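Local coordinates for 2-oxoglutarate-dependent dioxygenase tropC (Talaromyces stipitatus, PDB 6XJJ), which acts as a non-haem iron, 2-oxoglutarate-dependent dioxygenase in the fungal biosynthesis of tropolones, at residues C70-F75 / Y296-H302; S250-Q254 / A280-N284; V63-R67 / Q198-A203. One frame throughout, in Å; residues are numbered along the deposited sequence.

Contact 1: C70-F75 / Y296-H302. With FE (Fe (III) ion), chain B.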
loop_
_atom_site.group_PDB
_atom_site.type_symbol
_atom_site.label_atom_id
_atom_site.label_comp_id
_atom_site.label_asym_id
_atom_site.label_seq_id
_atom_site.Cartn_x
_atom_site.Cartn_y
_atom_site.Cartn_z
ATOM N N CYS A 70 4.007 15.060 -0.278
ATOM C CA CYS A 70 3.979 14.351 0.994
ATOM C C CYS A 70 3.905 15.299 2.173
ATOM O O CYS A 70 3.448 14.901 3.251
ATOM C CB CYS A 70 5.214 13.465 1.127
ATOM S SG CYS A 70 5.284 12.178 -0.133
ATOM N N ASN A 71 4.345 16.538 1.998
ATOM C CA ASN A 71 4.248 17.483 3.094
ATOM C C ASN A 71 2.879 18.143 3.154
ATOM O O ASN A 71 2.428 18.534 4.235
ATOM C CB ASN A 71 5.366 18.515 2.968
ATOM C CG ASN A 71 5.298 19.572 4.028
ATOM O OD1 ASN A 71 4.237 20.121 4.313
ATOM N ND2 ASN A 71 6.401 19.747 4.736
ATOM N N LYS A 72 2.201 18.268 2.020
ATOM C CA LYS A 72 0.928 18.967 1.960
ATOM C C LYS A 72 -0.257 18.014 2.048
ATOM O O LYS A 72 -1.151 18.218 2.872
ATOM C CB LYS A 72 0.858 19.800 0.671
ATOM C CG LYS A 72 -0.361 20.690 0.530
ATOM C CD LYS A 72 -0.206 21.578 -0.702
ATOM C CE LYS A 72 -1.380 22.524 -0.887
ATOM N NZ LYS A 72 -1.177 23.426 -2.060
ATOM N N TYR A 73 -0.274 16.957 1.231
ATOM C CA TYR A 73 -1.402 16.039 1.202
ATOM C C TYR A 73 -1.111 14.687 1.836
ATOM O O TYR A 73 -2.055 13.956 2.150
ATOM C CB TYR A 73 -1.867 15.795 -0.243
ATOM C CG TYR A 73 -2.197 17.057 -1.013
ATOM C CD1 TYR A 73 -3.442 17.664 -0.909
ATOM C CD2 TYR A 73 -1.259 17.633 -1.860
ATOM C CE1 TYR A 73 -3.736 18.818 -1.620
ATOM C CE2 TYR A 73 -1.543 18.777 -2.571
ATOM C CZ TYR A 73 -2.782 19.367 -2.449
ATOM O OH TYR A 73 -3.060 20.510 -3.163
ATOM N N GLY A 74 0.154 14.324 2.022
ATOM C CA GLY A 74 0.457 12.959 2.397
ATOM C C GLY A 74 0.162 11.935 1.325
ATOM O O GLY A 74 0.419 10.749 1.542
ATOM N N PHE A 75 -0.398 12.348 0.185
ATOM C CA PHE A 75 -0.591 11.470 -0.956
ATOM C C PHE A 75 -0.044 12.118 -2.216
ATOM O O PHE A 75 -0.003 13.345 -2.335
ATOM C CB PHE A 75 -2.050 11.122 -1.310
ATOM C CG PHE A 75 -2.754 10.178 -0.369
ATOM C CD1 PHE A 75 -2.481 10.104 0.986
ATOM C CD2 PHE A 75 -3.579 9.206 -0.928
ATOM C CE1 PHE A 75 -3.159 9.179 1.795
ATOM C CE2 PHE A 75 -4.215 8.276 -0.151
ATOM C CZ PHE A 75 -4.004 8.252 1.212
ATOM N N TYR A 296 6.911 16.292 8.818
ATOM C CA TYR A 296 7.251 16.909 7.541
ATOM C C TYR A 296 6.653 16.121 6.383
ATOM O O TYR A 296 6.168 16.708 5.407
ATOM C CB TYR A 296 8.774 17.018 7.428
ATOM C CG TYR A 296 9.275 17.645 6.161
ATOM C CD1 TYR A 296 9.226 19.017 5.977
ATOM C CD2 TYR A 296 9.823 16.866 5.154
ATOM C CE1 TYR A 296 9.693 19.599 4.813
ATOM C CE2 TYR A 296 10.294 17.430 3.991
ATOM C CZ TYR A 296 10.228 18.800 3.823
ATOM O OH TYR A 296 10.698 19.375 2.665
ATOM N N TYR A 297 6.663 14.794 6.478
ATOM C CA TYR A 297 5.875 13.936 5.601
ATOM C C TYR A 297 4.623 13.534 6.378
ATOM O O TYR A 297 4.718 12.896 7.432
ATOM C CB TYR A 297 6.691 12.724 5.147
ATOM C CG TYR A 297 7.918 13.076 4.301
ATOM C CD1 TYR A 297 7.891 14.133 3.400
ATOM C CD2 TYR A 297 9.093 12.333 4.392
ATOM C CE1 TYR A 297 9.005 14.455 2.629
ATOM C CE2 TYR A 297 10.210 12.649 3.626
ATOM C CZ TYR A 297 10.156 13.707 2.745
ATOM O OH TYR A 297 11.256 14.019 1.981
ATOM N N ARG A 298 3.454 13.933 5.873
ATOM C CA ARG A 298 2.203 13.772 6.607
ATOM C C ARG A 298 1.565 12.402 6.380
ATOM O O ARG A 298 1.503 11.908 5.250
ATOM C CB ARG A 298 1.193 14.849 6.200
ATOM C CG ARG A 298 1.489 16.279 6.634
ATOM C CD ARG A 298 0.239 17.136 6.336
ATOM N NE ARG A 298 -0.933 16.562 7.012
ATOM C CZ ARG A 298 -2.014 16.061 6.406
ATOM N NH1 ARG A 298 -2.983 15.531 7.131
ATOM N NH2 ARG A 298 -2.167 16.113 5.091
ATOM N N SER A 299 1.054 11.808 7.467
ATOM C CA SER A 299 0.125 10.681 7.389
ATOM C C SER A 299 -1.299 11.226 7.458
ATOM O O SER A 299 -1.701 11.803 8.475
ATOM C CB SER A 299 0.364 9.670 8.513
ATOM O OG SER A 299 -0.564 8.597 8.427
ATOM N N ALA A 300 -2.059 11.031 6.386
ATOM C CA ALA A 300 -3.368 11.638 6.219
ATOM C C ALA A 300 -4.460 10.581 6.315
ATOM O O ALA A 300 -4.305 9.462 5.818
ATOM C CB ALA A 300 -3.471 12.370 4.875
ATOM N N ARG A 301 -5.561 10.941 6.962
ATOM C CA ARG A 301 -6.734 10.081 6.998
ATOM C C ARG A 301 -7.280 9.841 5.593
ATOM O O ARG A 301 -7.210 10.710 4.719
ATOM C CB ARG A 301 -7.787 10.721 7.909
ATOM C CG ARG A 301 -7.475 10.510 9.394
ATOM C CD ARG A 301 -8.205 11.438 10.358
ATOM N NE ARG A 301 -9.653 11.516 10.163
ATOM C CZ ARG A 301 -10.331 12.645 9.946
ATOM N NH1 ARG A 301 -9.719 13.819 9.939
ATOM N NH2 ARG A 301 -11.642 12.608 9.773
ATOM N N HIS A 302 -7.789 8.631 5.372
ATOM C CA HIS A 302 -8.358 8.261 4.086
ATOM C C HIS A 302 -9.301 7.087 4.291
ATOM O O HIS A 302 -9.278 6.420 5.330
ATOM C CB HIS A 302 -7.271 7.916 3.054
ATOM C CG HIS A 302 -6.348 6.810 3.473
ATOM N ND1 HIS A 302 -5.292 7.010 4.337
ATOM C CD2 HIS A 302 -6.316 5.496 3.141
ATOM C CE1 HIS A 302 -4.651 5.868 4.519
ATOM N NE2 HIS A 302 -5.254 4.932 3.807
HETATM FE FE FE B . -5.022 2.442 3.938
#
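F75 sets the edge of its ring against one face of the H302 imidazole, CZ lying 3.6 Å from H302 CG, in a T-shaped pair with planes 64° apart. Two in-plane bonds fix the rotation of that imidazole. ND1 donates to the carbonyl of A300 (ND1 to O 3.0 Å), while NE2 binds the iron(III) ion at 2.5 Å. A300 O is thus a second-shell atom orienting one ligand of the site of two histidines and one carboxylate formed with H243 and D245.

R298 occupies the other half of the contact. Its backbone N donates almost straight to C70 O (2.8 Å). The side chain then bends at chi3 (56°), carrying NH2 back to K72 O at 3.2 Å, where the donor stands above the carbonyl plane. Serving two carbonyls of the final helical turn, this arginine would favourably meet the negative end of the helix dipole. At the other end N71 points ND2 at the Y296 ring, 3.2 Å from Y296 CD1, with amide and ring planes 88° apart, and C70 CB rests 3.6 Å from Y297 CD1.

The helix 56-72 ends here, G74 leaving it with positive phi and joining M285 of strand 281-285 through backbone bonding. V263 of strand 261-265 packs on F75, A300 and H302; L196 packs on C70 and I200 on Y297, both from helix 171-204.

Contact 2: S250-Q254 / A280-N284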
loop_
_atom_site.group_PDB
_atom_site.type_symbol
_atom_site.label_atom_id
_atom_site.label_comp_id
_atom_site.label_asym_id
_atom_site.label_seq_id
_atom_site.Cartn_x
_atom_site.Cartn_y
_atom_site.Cartn_z
ATOM N N SER A 250 3.053 3.406 1.610
ATOM C CA SER A 250 2.075 2.497 1.029
ATOM C C SER A 250 1.955 2.802 -0.456
ATOM O O SER A 250 2.002 3.968 -0.862
ATOM C CB SER A 250 0.702 2.616 1.704
ATOM O OG SER A 250 0.778 2.329 3.093
ATOM N N ILE A 251 1.802 1.752 -1.259
ATOM C CA ILE A 251 1.723 1.875 -2.712
ATOM C C ILE A 251 0.491 1.106 -3.162
ATOM O O ILE A 251 0.416 -0.116 -2.973
ATOM C CB ILE A 251 2.969 1.325 -3.425
ATOM C CG1 ILE A 251 4.245 1.916 -2.829
ATOM C CG2 ILE A 251 2.880 1.678 -4.905
ATOM C CD1 ILE A 251 5.517 1.275 -3.336
ATOM N N LEU A 252 -0.455 1.804 -3.780
ATOM C CA LEU A 252 -1.756 1.244 -4.107
ATOM C C LEU A 252 -1.919 1.200 -5.617
ATOM O O LEU A 252 -1.533 2.140 -6.319
ATOM C CB LEU A 252 -2.882 2.090 -3.493
ATOM C CG LEU A 252 -4.348 1.695 -3.687
ATOM C CD1 LEU A 252 -4.707 0.483 -2.834
ATOM C CD2 LEU A 252 -5.257 2.885 -3.390
ATOM N N LEU A 253 -2.497 0.110 -6.111
ATOM C CA LEU A 253 -2.862 -0.027 -7.515
ATOM C C LEU A 253 -4.379 -0.078 -7.613
ATOM O O LEU A 253 -4.996 -1.043 -7.148
ATOM C CB LEU A 253 -2.246 -1.289 -8.120
ATOM C CG LEU A 253 -2.654 -1.640 -9.556
ATOM C CD1 LEU A 253 -2.214 -0.563 -10.537
ATOM C CD2 LEU A 253 -2.098 -2.997 -9.957
ATOM N N GLN A 254 -4.978 0.943 -8.216
ATOM C CA GLN A 254 -6.420 0.952 -8.379
ATOM C C GLN A 254 -6.770 0.381 -9.747
ATOM O O GLN A 254 -5.902 0.129 -10.586
ATOM C CB GLN A 254 -6.989 2.359 -8.245
ATOM C CG GLN A 254 -6.454 3.161 -7.118
ATOM C CD GLN A 254 -7.241 4.414 -6.963
ATOM O OE1 GLN A 254 -8.318 4.533 -7.537
ATOM N NE2 GLN A 254 -6.611 5.438 -6.423
ATOM N N ALA A 280 -0.433 4.555 -13.041
ATOM C CA ALA A 280 -0.010 5.217 -11.824
ATOM C C ALA A 280 -0.170 4.275 -10.646
ATOM O O ALA A 280 -0.913 3.293 -10.697
ATOM C CB ALA A 280 -0.801 6.507 -11.583
ATOM N N PHE A 281 0.584 4.568 -9.596
ATOM C CA PHE A 281 0.340 4.020 -8.276
ATOM C C PHE A 281 0.045 5.168 -7.319
ATOM O O PHE A 281 0.582 6.271 -7.470
ATOM C CB PHE A 281 1.548 3.223 -7.784
ATOM C CG PHE A 281 1.900 2.057 -8.658
ATOM C CD1 PHE A 281 1.282 0.832 -8.482
ATOM C CD2 PHE A 281 2.848 2.190 -9.663
ATOM C CE1 PHE A 281 1.605 -0.245 -9.283
ATOM C CE2 PHE A 281 3.175 1.118 -10.474
ATOM C CZ PHE A 281 2.554 -0.103 -10.284
ATOM N N VAL A 282 -0.814 4.905 -6.331
ATOM C CA VAL A 282 -1.093 5.879 -5.278
ATOM C C VAL A 282 -0.117 5.648 -4.142
ATOM O O VAL A 282 0.012 4.528 -3.635
ATOM C CB VAL A 282 -2.540 5.775 -4.769
ATOM C CG1 VAL A 282 -2.763 6.738 -3.607
ATOM C CG2 VAL A 282 -3.522 6.071 -5.856
ATOM N N ILE A 283 0.563 6.713 -3.742
ATOM C CA ILE A 283 1.593 6.664 -2.719
ATOM C C ILE A 283 1.128 7.534 -1.568
ATOM O O ILE A 283 0.710 8.676 -1.784
ATOM C CB ILE A 283 2.940 7.174 -3.256
ATOM C CG1 ILE A 283 3.337 6.463 -4.554
ATOM C CG2 ILE A 283 4.018 7.044 -2.190
ATOM C CD1 ILE A 283 3.496 4.986 -4.439
ATOM N N ASN A 284 1.188 7.000 -0.353
ATOM C CA ASN A 284 0.947 7.820 0.824
ATOM C C ASN A 284 1.897 7.443 1.947
ATOM O O ASN A 284 2.435 6.333 2.002
ATOM C CB ASN A 284 -0.473 7.679 1.347
ATOM C CG ASN A 284 -0.801 6.273 1.722
ATOM O OD1 ASN A 284 -0.415 5.345 1.026
ATOM N ND2 ASN A 284 -1.352 6.093 2.910
#
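V282 O accepts the shortest polar bond of this strand pair, from L252 N at 2.8 Å, with the donor in the carbonyl plane; the CA-H of I251 approaches the same oxygen. The return bond, V282 N to L252 O (2.9 Å), uses a lone pair of the acceptor. One hydrogen-bonded pair further on, S250 and N284 exchange a second couple of backbone bonds, S250 N to N284 O at 3.0 Å and N284 N to S250 O at 3.2 Å. Between the two couples I251 and I283 form a non-hydrogen-bonded pair, the pattern of a regular antiparallel ladder.

The two faces of the ladder differ in character. The side chains of I251 and I283 run abreast in the same direction, I283 CD1 against I251 CG2 (3.4 Å). The same methyl of I251 also meets F281 CB, having been set anti to its own backbone nitrogen by chi1 of -51°. Further along, L253 CD1 lies 4.0 Å from F281 CE1, the two side chains crossing at a slant.

On the other face L252 and V282 run alongside each other, CB to CB 3.9 Å, between polar groups. S250 OG and N284 ND2 both hydrogen-bond D245 OD2. At the far end Q254 brings NE2 across to V282 CG2 (3.2 Å), while its OE1 accepts a weak bond from R311, predicted to bind 2-oxoglutarate. This pairing in the major sheet of the double-stranded beta-helix therefore gives one metal ligand two second-shell partners, and the shared grip on D245 should help hold its carboxylate in position for iron.

Contact 3: V63-R67 / Q198-A203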
loop_
_atom_site.group_PDB
_atom_site.type_symbol
_atom_site.label_atom_id
_atom_site.label_comp_id
_atom_site.label_asym_id
_atom_site.label_seq_id
_atom_site.Cartn_x
_atom_site.Cartn_y
_atom_site.Cartn_z
ATOM N N VAL A 63 12.483 15.291 -6.660
ATOM C CA VAL A 63 12.542 15.402 -5.204
ATOM C C VAL A 63 11.626 16.519 -4.714
ATOM O O VAL A 63 10.933 16.374 -3.700
ATOM C CB VAL A 63 13.999 15.625 -4.755
ATOM C CG1 VAL A 63 14.084 15.867 -3.254
ATOM C CG2 VAL A 63 14.833 14.440 -5.137
ATOM N N GLU A 64 11.617 17.655 -5.417
ATOM C CA GLU A 64 10.738 18.764 -5.041
ATOM C C GLU A 64 9.269 18.357 -5.070
ATOM O O GLU A 64 8.539 18.566 -4.095
ATOM C CB GLU A 64 10.969 19.957 -5.966
ATOM C CG GLU A 64 12.281 20.699 -5.761
ATOM C CD GLU A 64 12.413 21.286 -4.370
ATOM O OE1 GLU A 64 11.383 21.667 -3.772
ATOM O OE2 GLU A 64 13.549 21.421 -3.886
ATOM N N GLU A 65 8.811 17.792 -6.188
ATOM C CA GLU A 65 7.400 17.438 -6.312
ATOM C C GLU A 65 6.984 16.404 -5.268
ATOM O O GLU A 65 5.871 16.470 -4.734
ATOM C CB GLU A 65 7.121 16.944 -7.733
ATOM C CG GLU A 65 7.197 18.054 -8.775
ATOM C CD GLU A 65 7.080 17.537 -10.194
ATOM O OE1 GLU A 65 7.065 16.303 -10.386
ATOM O OE2 GLU A 65 7.023 18.362 -11.127
ATOM N N VAL A 66 7.868 15.456 -4.945
ATOM C CA VAL A 66 7.525 14.412 -3.978
ATOM C C VAL A 66 7.466 14.982 -2.566
ATOM O O VAL A 66 6.422 14.930 -1.904
ATOM C CB VAL A 66 8.524 13.246 -4.069
ATOM C CG1 VAL A 66 8.251 12.218 -2.978
ATOM C CG2 VAL A 66 8.445 12.596 -5.440
ATOM N N ARG A 67 8.596 15.511 -2.075
ATOM C CA ARG A 67 8.643 16.073 -0.727
ATOM C C ARG A 67 7.445 16.981 -0.491
ATOM O O ARG A 67 6.888 17.020 0.612
ATOM C CB ARG A 67 9.939 16.877 -0.527
ATOM C CG ARG A 67 9.842 18.252 -1.174
ATOM C CD ARG A 67 11.107 19.103 -1.290
ATOM N NE ARG A 67 11.757 19.428 -0.028
ATOM C CZ ARG A 67 12.676 20.381 0.104
ATOM N NH1 ARG A 67 12.987 21.151 -0.929
ATOM N NH2 ARG A 67 13.241 20.614 1.278
ATOM N N GLN A 198 16.203 12.046 0.191
ATOM C CA GLN A 198 16.787 13.225 -0.443
ATOM C C GLN A 198 15.999 14.485 -0.105
ATOM O O GLN A 198 16.588 15.551 0.113
ATOM C CB GLN A 198 16.858 13.003 -1.955
ATOM C CG GLN A 198 17.480 14.133 -2.764
ATOM C CD GLN A 198 18.894 14.474 -2.329
ATOM O OE1 GLN A 198 19.725 13.587 -2.122
ATOM N NE2 GLN A 198 19.194 15.768 -2.268
ATOM N N GLY A 199 14.669 14.392 -0.056
ATOM C CA GLY A 199 13.881 15.516 0.417
ATOM C C GLY A 199 14.181 15.882 1.859
ATOM O O GLY A 199 14.101 17.055 2.234
ATOM N N ILE A 200 14.533 14.893 2.683
ATOM C CA ILE A 200 14.981 15.182 4.043
ATOM C C ILE A 200 16.312 15.926 4.017
ATOM O O ILE A 200 16.491 16.934 4.713
ATOM C CB ILE A 200 15.070 13.881 4.864
ATOM C CG1 ILE A 200 13.682 13.247 5.018
ATOM C CG2 ILE A 200 15.711 14.127 6.214
ATOM C CD1 ILE A 200 12.663 14.120 5.735
ATOM N N HIS A 201 17.270 15.435 3.225
ATOM C CA HIS A 201 18.534 16.145 3.052
ATOM C C HIS A 201 18.306 17.615 2.727
ATOM O O HIS A 201 18.908 18.500 3.344
ATOM C CB HIS A 201 19.356 15.492 1.940
ATOM C CG HIS A 201 20.580 16.270 1.577
ATOM N ND1 HIS A 201 21.662 16.386 2.421
ATOM C CD2 HIS A 201 20.864 17.035 0.494
ATOM C CE1 HIS A 201 22.577 17.154 1.859
ATOM N NE2 HIS A 201 22.115 17.566 0.692
ATOM N N LYS A 202 17.444 17.891 1.744
ATOM C CA LYS A 202 17.199 19.272 1.344
ATOM C C LYS A 202 16.514 20.054 2.453
ATOM O O LYS A 202 16.799 21.241 2.647
ATOM C CB LYS A 202 16.357 19.310 0.069
ATOM C CG LYS A 202 17.102 18.883 -1.181
ATOM C CD LYS A 202 16.226 18.974 -2.420
ATOM C CE LYS A 202 15.923 20.402 -2.817
ATOM N NZ LYS A 202 17.122 21.178 -3.216
ATOM N N ALA A 203 15.617 19.407 3.199
ATOM C CA ALA A 203 14.851 20.118 4.217
ATOM C C ALA A 203 15.695 20.409 5.449
ATOM O O ALA A 203 15.758 21.557 5.904
ATOM C CB ALA A 203 13.606 19.318 4.613
#
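V63 packs into the tight part of this helix crossing, straddling G199 and Q198 with its two methyls. CG1 comes 3.6 Å from G199 N, and CG2 meets Q198 CG at the same 3.6 Å, the two side chains lying about perpendicular. Since G199 carries no side chain, the backbone of its helix comes directly against V63 and R67. The helix segments run nearly at right angles (92°), with axes 9.6 Å apart at closest approach.

Towards solvent the contact becomes looser and charged. K202 CB sits over one face of the R67 guanidinium, 3.8 Å from CZ, while A203 CB meets its edge at NH2. CG of R67 lies between its backbone N and carbonyl carbon (chi1 79°), and a bend at chi3 turns the guanidinium toward K202 and A203. Along its own helix R67 NH1 makes a weak bond to E64 OE1 (3.3 Å). The E64 carboxylate also forms a long salt bridge with K202 NZ, but the position of OE2 is doubtful. It thus faces both R67 and K202, a small charge network whose detail is uncertain.

Further partners place the crossing in the fold: R67 NE is hydrogen-bonded to Y296 OH in the loop after helix 287-292, while V66, on the same helix as R67, packs against I195 and L196 of helix 171-204 and against V44 of strand 43-45.

How the contacts relate
Contacts 1 and 2 are buried and reach the iron site at one end, whereas contact 3 is only partly buried, about 14 Å from contact 1 and 19 Å from contact 2 between centres. Helix 56-72 serves both contacts 1 and 3, and Y296 and Y297 of contact 1 reach the helices of contact 3. Contacts 1 and 2 meet at the metal site, where F75 and H302 lie against N284. Their chemistry follows their place: regular ladder bonds and apolar packing in contact 2, helix-end carbonyls and a metal ligand in contact 1, and apolar packing against a glycine, with weak or long ion pairs at the rim and no inter-helix hydrogen bond, in contact 3.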